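Local coordinates for protein 4'-phospho-dehydrooxetanocin synthase (Bacillus megaterium, PDB 5UL3) that catalyses the cobalamin- and S-adenosylmethionine-dependent radical ring contraction of dAMP to an oxetane aldehyde, a step in the biosynthesis of oxetanocin A, at residues T280-P290 with R331-Q341; R621-Y629 with D703-T714. One frame throughout, in Å; residues are numbered along the deposited sequence.

Interaction 1 of 2, residues T280-P290 with R331-Q341; sequences TVNFKEEVPTP and RPLSVEQTLKQ
Q341 lies alongside the backbone of P288 and T289, and its side chain, running the opposite way to that of T289, shows how a linker can be fitted to a helix. Q341 CB stays 3.9 Å from T289 OG1; CG comes closer, passing the same oxygen, whose firm partner is D344. The chain then runs on extended, laying Q341 CD 3.3 Å from T289 N. At the tip the amide divides its work. OE1 accepts from a water that also donates to P288 O, whereas Q341 NE2 donates weakly to V287 O at 3.0 Å. NE2 also points in its own amide plane at a lone pair of OE1 in the modelled conformer of Q337, one of two.

Earlier in the linker, F283 swings its CG anti to the backbone N (chi1 -174°), which sends the ring toward L333. There L333 CD2 makes a CH-pi contact over one face but toward the rim, and L333 CG touches F283 CE2 at 3.5 Å. R331, salt-bridged to E240, passes T280 CG2 with its NE at 3.5 Å, and NE reaches V281 O through a water. Thus the linker leaving the cobalamin-binding Rossmann domain packs on strand 331-332, antiparallel to 305-311, and on helix 335-351, which links the parallel strands 305-311 and 357-360 in a beta-alpha-beta crossover of the partial TIM barrel.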
# COMPACT_ATOMS: atom_id res chain seq x y z
N THR A 280 5.46 13.55 -15.38
CA THR A 280 5.77 12.83 -14.14
C THR A 280 6.33 13.78 -13.08
O THR A 280 7.17 14.64 -13.37
CB THR A 280 6.73 11.70 -14.44
OG1 THR A 280 6.09 10.78 -15.33
CG2 THR A 280 7.09 10.96 -13.14
N VAL A 281 5.84 13.62 -11.85
CA VAL A 281 6.19 14.57 -10.79
C VAL A 281 7.67 14.45 -10.42
O VAL A 281 8.24 13.35 -10.36
CB VAL A 281 5.28 14.33 -9.57
CG1 VAL A 281 5.77 15.14 -8.35
CG2 VAL A 281 3.84 14.74 -9.92
N ASN A 282 8.30 15.59 -10.16
CA ASN A 282 9.67 15.61 -9.66
C ASN A 282 9.63 15.23 -8.17
O ASN A 282 9.75 16.07 -7.27
CB ASN A 282 10.30 16.97 -9.91
CG ASN A 282 11.71 17.06 -9.41
OD1 ASN A 282 12.34 16.04 -9.10
ND2 ASN A 282 12.24 18.28 -9.33
N PHE A 283 9.43 13.93 -7.92
CA PHE A 283 9.21 13.42 -6.57
C PHE A 283 10.41 13.68 -5.67
O PHE A 283 10.24 14.03 -4.49
CB PHE A 283 8.91 11.92 -6.63
CG PHE A 283 8.52 11.30 -5.32
CD1 PHE A 283 7.34 11.67 -4.68
CD2 PHE A 283 9.31 10.30 -4.75
CE1 PHE A 283 6.96 11.06 -3.47
CE2 PHE A 283 8.95 9.71 -3.56
CZ PHE A 283 7.77 10.09 -2.91
N LYS A 284 11.62 13.57 -6.23
CA LYS A 284 12.89 13.70 -5.51
C LYS A 284 12.87 14.84 -4.51
O LYS A 284 13.32 14.68 -3.37
CB LYS A 284 14.03 13.92 -6.50
CG LYS A 284 15.34 14.24 -5.81
CD LYS A 284 16.53 13.88 -6.68
CE LYS A 284 17.83 13.91 -5.88
NZ LYS A 284 18.98 13.36 -6.67
N GLU A 285 12.35 15.99 -4.93
CA GLU A 285 12.44 17.18 -4.10
C GLU A 285 11.18 18.03 -4.01
O GLU A 285 11.20 19.03 -3.30
CB GLU A 285 13.59 18.07 -4.59
CG GLU A 285 13.50 18.40 -6.07
CD GLU A 285 14.87 18.69 -6.66
OE1 GLU A 285 14.94 19.32 -7.75
OE2 GLU A 285 15.87 18.27 -6.04
N GLU A 286 10.09 17.68 -4.69
CA GLU A 286 8.92 18.55 -4.62
C GLU A 286 7.83 18.02 -3.71
O GLU A 286 6.90 18.77 -3.41
CB GLU A 286 8.35 18.81 -6.01
CG GLU A 286 9.37 19.57 -6.87
CD GLU A 286 8.83 19.97 -8.22
OE1 GLU A 286 7.62 19.81 -8.46
OE2 GLU A 286 9.63 20.45 -9.05
N VAL A 287 7.89 16.76 -3.29
CA VAL A 287 6.82 16.18 -2.49
C VAL A 287 7.36 16.01 -1.07
O VAL A 287 8.24 15.15 -0.84
CB VAL A 287 6.30 14.86 -3.07
CG1 VAL A 287 5.20 14.30 -2.19
CG2 VAL A 287 5.73 15.10 -4.47
N PRO A 288 6.91 16.82 -0.11
CA PRO A 288 7.46 16.73 1.25
C PRO A 288 6.72 15.71 2.09
O PRO A 288 5.84 15.00 1.60
CB PRO A 288 7.25 18.16 1.79
CG PRO A 288 5.90 18.54 1.17
CD PRO A 288 5.86 17.85 -0.21
N THR A 289 7.09 15.64 3.37
CA THR A 289 6.38 14.85 4.39
C THR A 289 4.87 14.88 4.17
O THR A 289 4.30 15.96 4.01
CB THR A 289 6.70 15.42 5.78
OG1 THR A 289 8.12 15.51 5.95
CG2 THR A 289 6.06 14.55 6.90
N PRO A 290 4.17 13.74 4.14
CA PRO A 290 2.71 13.78 4.03
C PRO A 290 2.11 14.62 5.15
O PRO A 290 2.64 14.66 6.27
CB PRO A 290 2.29 12.31 4.17
CG PRO A 290 3.44 11.67 4.85
CD PRO A 290 4.65 12.36 4.34
N ARG A 331 11.29 6.67 -9.37
CA ARG A 331 11.60 8.03 -8.93
C ARG A 331 11.84 8.04 -7.42
O ARG A 331 10.87 8.03 -6.64
CB ARG A 331 10.46 8.98 -9.29
CG ARG A 331 10.10 9.03 -10.78
CD ARG A 331 8.99 8.05 -11.16
NE ARG A 331 7.67 8.49 -10.69
CZ ARG A 331 6.58 7.74 -10.72
NH1 ARG A 331 5.41 8.23 -10.30
NH2 ARG A 331 6.64 6.50 -11.20
N PRO A 332 13.09 8.02 -6.97
CA PRO A 332 13.35 7.96 -5.52
C PRO A 332 13.38 9.32 -4.86
O PRO A 332 13.77 10.34 -5.45
CB PRO A 332 14.75 7.33 -5.46
CG PRO A 332 15.41 7.85 -6.74
CD PRO A 332 14.30 7.79 -7.77
N LEU A 333 12.95 9.33 -3.59
CA LEU A 333 13.30 10.42 -2.69
C LEU A 333 14.80 10.44 -2.45
O LEU A 333 15.45 9.40 -2.37
CB LEU A 333 12.59 10.25 -1.34
CG LEU A 333 11.20 10.78 -1.04
CD1 LEU A 333 10.89 10.60 0.46
CD2 LEU A 333 11.09 12.23 -1.46
N SER A 334 15.37 11.64 -2.28
CA SER A 334 16.76 11.71 -1.86
C SER A 334 16.94 11.10 -0.48
O SER A 334 16.00 10.98 0.31
CB SER A 334 17.27 13.16 -1.84
OG SER A 334 16.72 13.88 -0.75
N VAL A 335 18.18 10.70 -0.19
CA VAL A 335 18.51 10.16 1.13
C VAL A 335 18.17 11.18 2.19
O VAL A 335 17.59 10.85 3.23
CB VAL A 335 20.00 9.77 1.19
CG1 VAL A 335 20.43 9.49 2.64
CG2 VAL A 335 20.29 8.57 0.28
N GLU A 336 18.62 12.42 2.01
CA GLU A 336 18.40 13.45 3.01
C GLU A 336 16.91 13.62 3.28
O GLU A 336 16.47 13.67 4.43
CB GLU A 336 19.01 14.78 2.55
CG GLU A 336 18.78 15.95 3.49
CD GLU A 336 19.39 17.24 2.96
OE1 GLU A 336 18.64 18.09 2.44
OE2 GLU A 336 20.62 17.39 3.04
N GLN A 337 16.12 13.67 2.21
CA GLN A 337 14.69 13.87 2.35
C GLN A 337 14.00 12.66 2.99
O GLN A 337 13.13 12.82 3.85
CB GLN A 337 14.09 14.16 0.98
CG GLN A 337 12.63 14.47 1.01
CD GLN A 337 12.33 15.78 1.73
OE1 GLN A 337 11.20 16.01 2.14
NE2 GLN A 337 13.34 16.64 1.87
N THR A 338 14.36 11.46 2.54
CA THR A 338 13.88 10.23 3.18
C THR A 338 14.09 10.28 4.70
O THR A 338 13.17 9.99 5.48
CB THR A 338 14.58 9.01 2.57
OG1 THR A 338 14.28 8.93 1.17
CG2 THR A 338 14.10 7.70 3.24
N LEU A 339 15.28 10.69 5.13
CA LEU A 339 15.57 10.70 6.56
C LEU A 339 14.79 11.80 7.27
O LEU A 339 14.34 11.61 8.41
CB LEU A 339 17.08 10.85 6.78
CG LEU A 339 17.90 9.62 6.36
CD1 LEU A 339 19.41 9.87 6.39
CD2 LEU A 339 17.52 8.40 7.21
N LYS A 340 14.62 12.95 6.62
CA LYS A 340 13.82 14.02 7.20
C LYS A 340 12.36 13.60 7.35
O LYS A 340 11.75 13.79 8.41
CB LYS A 340 13.90 15.29 6.34
CG LYS A 340 12.79 16.29 6.72
CD LYS A 340 12.64 17.40 5.70
CE LYS A 340 11.65 18.47 6.15
NZ LYS A 340 10.24 17.97 6.30
N GLN A 341 11.79 13.02 6.29
CA GLN A 341 10.38 12.65 6.36
C GLN A 341 10.16 11.54 7.38
O GLN A 341 9.16 11.53 8.10
CB GLN A 341 9.88 12.22 4.97
CG GLN A 341 9.86 13.42 4.00
CD GLN A 341 9.09 13.16 2.72
OE1 GLN A 341 8.18 12.33 2.69
NE2 GLN A 341 9.44 13.89 1.66
O HOH W 1 7.12 10.90 -9.51
O HOH W 2 6.01 12.22 1.23
O HOH W 3 9.75 17.28 3.58

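Interaction 2 of 2, residues R621-Y629 with D703-T714; sequences REKKKLYSY and DVEADLNKGIIT. With EDO (1,2-ethanediol), chain K; EDO (1,2-ethanediol), chain B.
Y629 packs on V704 where the two helices meet. The tyrosine ring is sandwiched: V704 CG2 sits squarely over the centre of one face, 3.5 Å from the centroid, while K625 O, one turn back in the tyrosine's own helix, lies over the opposite face. With CG anti to the carbonyl carbon (chi1 -56°), Y629 sends its hydroxyl across to D707, Y629 OH donating to the anti lone pair of D707 OD2 at 2.6 Å. Ring and carboxylate are nearly coplanar there. K625, bent at chi2 and chi3, curls its CD to 3.6 Å from D707 OD2, yet K625 NZ stops 4.2 Å from that oxygen, beyond a salt bridge. One water links NZ to OD1; a second, held only weakly by NZ, reaches OD2. The nearby positive charge would probably favour the ionised aspartate. D707 OD1 also accepts from a bound 1,2-ethanediol.

Within the C-terminal helix bundle these two helices run nearly antiparallel, at 161°. Helix 683-709 is closed by a Schellman motif, in which G711 takes a positive phi and the chain turns back toward helix 620-648. That turn delivers I713, its CG1 set between backbone N and carbonyl carbon (chi1 61°), which carries I713 CD1 to the tyrosine edge, 3.6 Å from Y629 OH; CG2 rests on K625 CG. Beyond it the extended side chain of E622 grips T714 twice. E622 OE2 takes T714 OG1 on its syn lone pair at 2.7 Å, and E622 OE1 receives T714 N at 3.0 Å from above the carboxylate plane, with a water joining OE1 to T714 O.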
# COMPACT_ATOMS: atom_id res chain seq x y z
N ARG A 621 -0.21 -18.17 26.62
CA ARG A 621 -0.38 -19.61 26.44
C ARG A 621 -1.50 -19.91 25.44
O ARG A 621 -1.36 -20.80 24.60
CB ARG A 621 -0.63 -20.25 27.81
CG ARG A 621 -0.72 -21.76 27.81
CD ARG A 621 -0.69 -22.28 29.27
NE ARG A 621 -0.92 -23.72 29.38
CZ ARG A 621 0.02 -24.65 29.21
NH1 ARG A 621 1.26 -24.31 28.89
NH2 ARG A 621 -0.29 -25.93 29.35
N GLU A 622 -2.62 -19.18 25.53
CA GLU A 622 -3.69 -19.35 24.54
C GLU A 622 -3.24 -18.87 23.16
O GLU A 622 -3.63 -19.45 22.14
CB GLU A 622 -4.94 -18.58 24.98
CG GLU A 622 -5.64 -19.17 26.23
CD GLU A 622 -7.06 -18.64 26.42
OE1 GLU A 622 -7.62 -18.05 25.48
OE2 GLU A 622 -7.63 -18.85 27.52
N LYS A 623 -2.41 -17.82 23.12
CA LYS A 623 -1.91 -17.34 21.84
C LYS A 623 -1.19 -18.44 21.09
O LYS A 623 -1.42 -18.65 19.89
CB LYS A 623 -0.99 -16.14 22.05
CG LYS A 623 -1.54 -14.83 21.54
CD LYS A 623 -0.43 -13.83 21.26
CE LYS A 623 -0.99 -12.48 20.87
NZ LYS A 623 -1.59 -11.77 22.05
N LYS A 624 -0.33 -19.18 21.79
CA LYS A 624 0.40 -20.25 21.14
C LYS A 624 -0.53 -21.39 20.73
O LYS A 624 -0.34 -22.00 19.67
CB LYS A 624 1.54 -20.73 22.04
CG LYS A 624 2.54 -19.60 22.31
CD LYS A 624 3.70 -20.01 23.22
CE LYS A 624 4.78 -18.90 23.29
NZ LYS A 624 4.45 -17.66 24.12
N LYS A 625 -1.56 -21.67 21.53
CA LYS A 625 -2.52 -22.71 21.16
C LYS A 625 -3.29 -22.32 19.90
O LYS A 625 -3.37 -23.10 18.93
CB LYS A 625 -3.47 -22.95 22.35
CG LYS A 625 -4.51 -24.04 22.12
CD LYS A 625 -3.88 -25.38 21.81
CE LYS A 625 -3.24 -26.01 23.03
NZ LYS A 625 -2.78 -27.39 22.73
N LEU A 626 -3.84 -21.11 19.88
CA LEU A 626 -4.57 -20.62 18.71
C LEU A 626 -3.66 -20.55 17.48
O LEU A 626 -4.10 -20.81 16.36
CB LEU A 626 -5.14 -19.24 19.00
CG LEU A 626 -6.22 -19.19 20.09
CD1 LEU A 626 -6.44 -17.77 20.61
CD2 LEU A 626 -7.52 -19.76 19.53
N TYR A 627 -2.40 -20.18 17.67
CA TYR A 627 -1.48 -20.16 16.54
C TYR A 627 -1.26 -21.55 15.99
O TYR A 627 -1.19 -21.74 14.77
CB TYR A 627 -0.15 -19.51 16.95
CG TYR A 627 0.70 -19.12 15.75
CD1 TYR A 627 0.49 -17.92 15.09
CD2 TYR A 627 1.71 -19.96 15.29
CE1 TYR A 627 1.26 -17.56 14.00
CE2 TYR A 627 2.49 -19.61 14.19
CZ TYR A 627 2.26 -18.41 13.56
OH TYR A 627 3.03 -18.06 12.47
N SER A 628 -1.20 -22.56 16.88
CA SER A 628 -1.00 -23.92 16.41
C SER A 628 -2.18 -24.38 15.56
O SER A 628 -1.98 -25.13 14.59
CB SER A 628 -0.75 -24.88 17.59
OG SER A 628 -1.97 -25.37 18.11
N TYR A 629 -3.40 -23.96 15.90
CA TYR A 629 -4.54 -24.23 15.02
C TYR A 629 -4.31 -23.62 13.64
O TYR A 629 -4.55 -24.26 12.62
CB TYR A 629 -5.82 -23.64 15.59
CG TYR A 629 -6.22 -24.05 16.98
CD1 TYR A 629 -5.91 -25.30 17.49
CD2 TYR A 629 -6.94 -23.18 17.76
CE1 TYR A 629 -6.32 -25.65 18.82
CE2 TYR A 629 -7.34 -23.50 19.03
CZ TYR A 629 -7.03 -24.74 19.55
OH TYR A 629 -7.47 -25.01 20.85
N ASP A 703 -10.42 -30.78 18.03
CA ASP A 703 -9.48 -30.35 19.07
C ASP A 703 -9.79 -28.93 19.53
O ASP A 703 -9.72 -28.64 20.73
CB ASP A 703 -8.03 -30.43 18.57
CG ASP A 703 -7.52 -31.87 18.46
OD1 ASP A 703 -8.05 -32.77 19.13
OD2 ASP A 703 -6.56 -32.09 17.70
N VAL A 704 -10.10 -28.01 18.60
CA VAL A 704 -10.46 -26.65 18.96
C VAL A 704 -11.69 -26.65 19.86
O VAL A 704 -11.75 -25.95 20.88
CB VAL A 704 -10.72 -25.79 17.70
CG1 VAL A 704 -11.11 -24.36 18.11
CG2 VAL A 704 -9.50 -25.80 16.79
N GLU A 705 -12.69 -27.44 19.48
CA GLU A 705 -13.93 -27.53 20.23
C GLU A 705 -13.67 -28.05 21.64
O GLU A 705 -14.16 -27.49 22.63
CB GLU A 705 -14.90 -28.44 19.47
CG GLU A 705 -16.17 -28.81 20.26
CD GLU A 705 -17.03 -29.83 19.53
OE1 GLU A 705 -16.50 -30.86 19.06
OE2 GLU A 705 -18.25 -29.59 19.41
N ALA A 706 -12.87 -29.12 21.76
CA ALA A 706 -12.56 -29.68 23.07
C ALA A 706 -11.77 -28.70 23.92
O ALA A 706 -12.02 -28.56 25.12
CB ALA A 706 -11.80 -31.00 22.91
N ASP A 707 -10.80 -28.01 23.31
CA ASP A 707 -10.03 -27.03 24.07
C ASP A 707 -10.93 -25.91 24.56
O ASP A 707 -10.75 -25.39 25.67
CB ASP A 707 -8.89 -26.46 23.22
CG ASP A 707 -7.73 -27.42 23.06
OD1 ASP A 707 -7.59 -28.35 23.88
OD2 ASP A 707 -6.94 -27.24 22.10
N LEU A 708 -11.91 -25.52 23.74
CA LEU A 708 -12.84 -24.49 24.17
C LEU A 708 -13.69 -24.99 25.34
O LEU A 708 -13.83 -24.31 26.36
CB LEU A 708 -13.72 -24.07 23.00
CG LEU A 708 -14.84 -23.08 23.30
CD1 LEU A 708 -14.28 -21.80 23.91
CD2 LEU A 708 -15.59 -22.77 22.00
N ASN A 709 -14.24 -26.20 25.20
CA ASN A 709 -15.08 -26.75 26.27
C ASN A 709 -14.30 -26.96 27.57
O ASN A 709 -14.84 -26.77 28.66
CB ASN A 709 -15.70 -28.07 25.81
CG ASN A 709 -16.74 -27.86 24.72
OD1 ASN A 709 -17.31 -26.78 24.59
ND2 ASN A 709 -16.99 -28.90 23.95
N LYS A 710 -13.02 -27.35 27.47
CA LYS A 710 -12.17 -27.54 28.64
C LYS A 710 -11.71 -26.23 29.27
O LYS A 710 -11.09 -26.27 30.34
CB LYS A 710 -10.94 -28.37 28.27
CG LYS A 710 -11.23 -29.80 27.88
CD LYS A 710 -9.98 -30.46 27.32
CE LYS A 710 -10.29 -31.85 26.78
NZ LYS A 710 -9.12 -32.42 26.03
N GLY A 711 -11.96 -25.09 28.65
CA GLY A 711 -11.42 -23.85 29.16
C GLY A 711 -9.96 -23.60 28.82
O GLY A 711 -9.36 -22.69 29.40
N ILE A 712 -9.38 -24.41 27.93
CA ILE A 712 -7.99 -24.20 27.51
C ILE A 712 -7.88 -22.96 26.64
O ILE A 712 -6.89 -22.21 26.73
CB ILE A 712 -7.47 -25.47 26.83
CG1 ILE A 712 -7.31 -26.56 27.90
CG2 ILE A 712 -6.13 -25.21 26.08
CD1 ILE A 712 -6.94 -27.90 27.36
N ILE A 713 -8.89 -22.67 25.83
CA ILE A 713 -8.98 -21.38 25.16
C ILE A 713 -10.27 -20.70 25.60
O ILE A 713 -11.24 -21.35 26.01
CB ILE A 713 -8.92 -21.50 23.62
CG1 ILE A 713 -10.08 -22.34 23.11
CG2 ILE A 713 -7.59 -22.12 23.17
CD1 ILE A 713 -10.06 -22.55 21.59
N THR A 714 -10.29 -19.37 25.49
CA THR A 714 -11.40 -18.55 25.94
C THR A 714 -12.13 -17.96 24.75
O THR A 714 -11.49 -17.40 23.85
CB THR A 714 -10.93 -17.42 26.85
OG1 THR A 714 -10.15 -17.96 27.94
CG2 THR A 714 -12.12 -16.66 27.41
C1 EDO K . -7.58 -32.91 22.42
O1 EDO K . -8.86 -33.36 21.96
C2 EDO K . -7.62 -31.40 22.59
O2 EDO K . -8.25 -31.05 23.83
C1 EDO B . -4.35 -33.04 14.18
O1 EDO B . -4.87 -33.88 13.14
C2 EDO B . -5.43 -32.05 14.61
O2 EDO B . -4.89 -31.13 15.57
O HOH W 4 -8.86 -16.90 23.23
O HOH W 5 -5.00 -29.03 24.36
O HOH W 6 -5.35 -28.90 21.23

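Along the chain the two contacts come in series: interaction 1 is complete before interaction 2 begins. Their centres are 48 Å apart on opposite sides of the chain's centre, with nearest atoms about 29 Å apart, and they share no helix, strand or sheet. Interaction 1 joins the Rossmann and partial-barrel domains near the cofactor: the F283 side chain comes within about 7 Å of the cobalamin, without touching it, and V287 lies beside the cobalamin-binding E242. Interaction 2, in the C-terminal bundle, pairs helix 620-648 with the end of helix 683-709 and the turn that follows it, away from the annotated sites. The pair illustrates how a multidomain enzyme combines a domain junction near its cofactor with helix packing in a remote domain.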